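Local coordinates for appr-1-p processing domain protein (Thermus aquaticus Y51MC23, PDB 5M31) that is a macro domain protein of the Appr-1-p processing family, a single compact domain built around a mixed beta sheet flanked by helices, at residues P23-V28 / V118-L123. Numbering follows the deposited sequence.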
ATOM      1  N   PRO A  23       0.336 -10.811   9.605  1.00 22.84           N
ATOM      2  CA  PRO A  23      -0.960 -11.439  10.073  1.00 23.51           C
ATOM      3  C   PRO A  23      -2.013 -10.399  10.387  1.00 23.02           C
ATOM      4  O   PRO A  23      -2.461 -10.246  11.549  1.00 24.11           O
ATOM      5  CB  PRO A  23      -0.518 -12.225  11.260  1.00 24.76           C
ATOM      6  CG  PRO A  23       0.558 -11.386  11.883  1.00 25.06           C
ATOM      7  CD  PRO A  23       1.288 -10.713  10.722  1.00 24.04           C
ATOM      8  N   VAL A  24      -2.315  -9.595   9.367  1.00 21.49           N
ATOM      9  CA  VAL A  24      -3.102  -8.380   9.546  1.00 21.07           C
ATOM     10  C   VAL A  24      -4.328  -8.384   8.658  1.00 20.73           C
ATOM     11  O   VAL A  24      -4.499  -9.262   7.870  1.00 21.97           O
ATOM     12  CB  VAL A  24      -2.230  -7.132   9.220  1.00 20.58           C
ATOM     13  CG1 VAL A  24      -1.066  -7.052  10.187  1.00 20.99           C
ATOM     14  CG2 VAL A  24      -1.766  -7.221   7.790  1.00 19.91           C
ATOM     15  N   GLU A  25      -5.181  -7.373   8.797  1.00 20.07           N
ATOM     16  CA  GLU A  25      -6.439  -7.295   8.040  1.00 20.72           C
ATOM     17  C   GLU A  25      -6.214  -6.777   6.640  1.00 19.48           C
ATOM     18  O   GLU A  25      -7.010  -7.060   5.778  1.00 20.07           O
ATOM     19  CB  GLU A  25      -7.438  -6.350   8.732  1.00 21.11           C
ATOM     20  CG  GLU A  25      -7.986  -6.877  10.047  1.00 23.27           C
ATOM     21  CD  GLU A  25      -9.032  -5.970  10.676  1.00 24.30           C
ATOM     22  OE1 GLU A  25      -9.308  -4.895  10.192  1.00 23.40           O
ATOM     23  OE2 GLU A  25      -9.603  -6.352  11.702  1.00 27.15           O
ATOM     24  N   ALA A  26      -5.179  -5.939   6.446  1.00 18.90           N
ATOM     25  CA  ALA A  26      -5.009  -5.236   5.179  1.00 17.62           C
ATOM     26  C   ALA A  26      -3.525  -5.211   4.834  1.00 17.03           C
ATOM     27  O   ALA A  26      -2.722  -4.945   5.705  1.00 17.26           O
ATOM     28  CB  ALA A  26      -5.565  -3.821   5.254  1.00 17.43           C
ATOM     29  N   LEU A  27      -3.217  -5.452   3.563  1.00 16.79           N
ATOM     30  CA  LEU A  27      -1.876  -5.245   3.027  1.00 15.98           C
ATOM     31  C   LEU A  27      -1.891  -4.110   2.033  1.00 15.49           C
ATOM     32  O   LEU A  27      -2.807  -3.987   1.213  1.00 15.23           O
ATOM     33  CB  LEU A  27      -1.365  -6.478   2.310  1.00 16.81           C
ATOM     34  CG  LEU A  27      -1.191  -7.749   3.150  1.00 17.72           C
ATOM     35  CD1 LEU A  27      -0.626  -8.847   2.252  1.00 18.46           C
ATOM     36  CD2 LEU A  27      -0.334  -7.539   4.386  1.00 17.81           C
ATOM     37  N   VAL A  28      -0.825  -3.348   2.070  1.00 15.15           N
ATOM     38  CA  VAL A  28      -0.571  -2.316   1.011  1.00 15.14           C
ATOM     39  C   VAL A  28       0.382  -2.840  -0.054  1.00 15.90           C
ATOM     40  O   VAL A  28       1.477  -3.330   0.258  1.00 16.40           O
ATOM     41  CB  VAL A  28       0.010  -1.030   1.649  1.00 15.44           C
ATOM     42  CG1 VAL A  28       0.309  -0.004   0.575  1.00 16.07           C
ATOM     43  CG2 VAL A  28      -0.956  -0.479   2.690  1.00 15.78           C
ATOM     44  N   VAL A 118     -10.547  -0.563   9.371  1.00 21.68           N
ATOM     45  CA  VAL A 118      -9.417  -1.512   9.425  1.00 20.95           C
ATOM     46  C   VAL A 118      -8.630  -1.357  10.708  1.00 21.48           C
ATOM     47  O   VAL A 118      -8.366  -0.229  11.142  1.00 21.38           O
ATOM     48  CB  VAL A 118      -8.490  -1.268   8.202  1.00 19.39           C
ATOM     49  CG1 VAL A 118      -7.162  -1.968   8.372  1.00 18.99           C
ATOM     50  CG2 VAL A 118      -9.204  -1.744   6.967  1.00 19.83           C
ATOM     51  N   ARG A 119      -8.324  -2.491  11.392  1.00 21.87           N
ATOM     52  CA  ARG A 119      -7.698  -2.425  12.707  1.00 22.62           C
ATOM     53  C   ARG A 119      -6.230  -2.854  12.671  1.00 21.74           C
ATOM     54  O   ARG A 119      -5.525  -2.700  13.658  1.00 22.27           O
ATOM     55  CB  ARG A 119      -8.434  -3.339  13.711  1.00 25.04           C
ATOM     56  CG  ARG A 119      -9.910  -3.068  13.811  1.00 27.29           C
ATOM     57  CD  ARG A 119     -10.216  -1.645  14.245  1.00 28.84           C
ATOM     58  NE  ARG A 119      -9.504  -1.261  15.468  1.00 31.42           N
ATOM     59  CZ  ARG A 119      -9.848  -1.569  16.720  1.00 34.18           C
ATOM     60  NH1 ARG A 119     -10.950  -2.288  17.018  1.00 37.06           N
ATOM     61  NH2 ARG A 119      -9.085  -1.137  17.725  1.00 36.75           N
ATOM     62  N   SER A 120      -5.794  -3.432  11.557  1.00 20.79           N
ATOM     63  CA  SER A 120      -4.369  -3.760  11.404  1.00 20.65           C
ATOM     64  C   SER A 120      -4.007  -3.760   9.941  1.00 19.59           C
ATOM     65  O   SER A 120      -4.800  -4.166   9.100  1.00 18.97           O
ATOM     66  CB  SER A 120      -4.038  -5.117  12.039  1.00 21.68           C
ATOM     67  OG  SER A 120      -4.840  -6.116  11.478  1.00 21.87           O
ATOM     68  N   ILE A 121      -2.814  -3.244   9.636  1.00 19.13           N
ATOM     69  CA  ILE A 121      -2.387  -3.044   8.253  1.00 18.39           C
ATOM     70  C   ILE A 121      -0.866  -3.126   8.199  1.00 18.00           C
ATOM     71  O   ILE A 121      -0.175  -2.751   9.149  1.00 19.01           O
ATOM     72  CB  ILE A 121      -2.893  -1.686   7.691  1.00 17.91           C
ATOM     73  CG1 ILE A 121      -2.678  -1.566   6.185  1.00 17.73           C
ATOM     74  CG2 ILE A 121      -2.334  -0.529   8.481  1.00 18.24           C
ATOM     75  CD1 ILE A 121      -3.600  -0.536   5.532  1.00 17.60           C
ATOM     76  N   ALA A 122      -0.357  -3.647   7.088  1.00 17.53           N
ATOM     77  CA  ALA A 122       1.074  -3.719   6.840  1.00 17.65           C
ATOM     78  C   ALA A 122       1.389  -3.096   5.489  1.00 17.57           C
ATOM     79  O   ALA A 122       0.649  -3.286   4.541  1.00 17.25           O
ATOM     80  CB  ALA A 122       1.590  -5.159   6.850  1.00 18.32           C
ATOM     81  N   LEU A 123       2.538  -2.436   5.470  1.00 17.54           N
ATOM     82  CA  LEU A 123       2.994  -1.658   4.341  1.00 18.38           C
ATOM     83  C   LEU A 123       4.434  -2.014   4.004  1.00 18.25           C
ATOM     84  O   LEU A 123       5.241  -2.276   4.894  1.00 18.74           O
ATOM     85  CB  LEU A 123       3.116  -0.198   4.740  1.00 20.25           C
ATOM     86  CG  LEU A 123       2.179   0.852   4.973  1.00 24.50           C
ATOM     87  CD1 LEU A 123       1.432   0.523   6.244  1.00 25.36           C
ATOM     88  CD2 LEU A 123       2.981   2.155   5.050  1.00 24.22           C
TER
HETATM   89  O   HOH W   1      -3.804  -8.380  13.037  1.00 39.75           O
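E25 reaches across to the backbone of R119, its OE1 accepting R119 N at 2.9 Å in a nearly straight bond (167°) that arrives from above the carboxylate plane. An extended chain beyond CG carries the carboxylate there, alongside the start of the R119 side chain, whose guanidinium turns off instead to the carbonyl of G151. Next to it S120 OG takes E25 N at 3.0 Å; chi1 of 57° sets this hydroxyl between its own backbone N and carbonyl carbon, facing V24 and E25. A water lies 2.9 Å from S120 OG and donates to P23 O, bridging the two segments. The backbone carbonyl S120 O is shared by E25 N and A26 N, both weak, bent bonds of 3.2 Å. Parallel pairing is well formed at L27 and A122, the strands 20° apart: A122 N bonds to A26 O at 3.0 Å, and A122 O receives V28 N at 2.9 Å. On one face I121 CD1 lies 3.9 Å from V28 CG2 and also meets A26 CB, and V28 and I121 touch L109 of helix 99-116; on the other, A122 CB meets V24 CG2 and L27 CD2, which lie side by side. Strands 83-88 and 153-157 flank the pair. Side-chain acceptors thus supplement poor main-chain geometry where the strands begin.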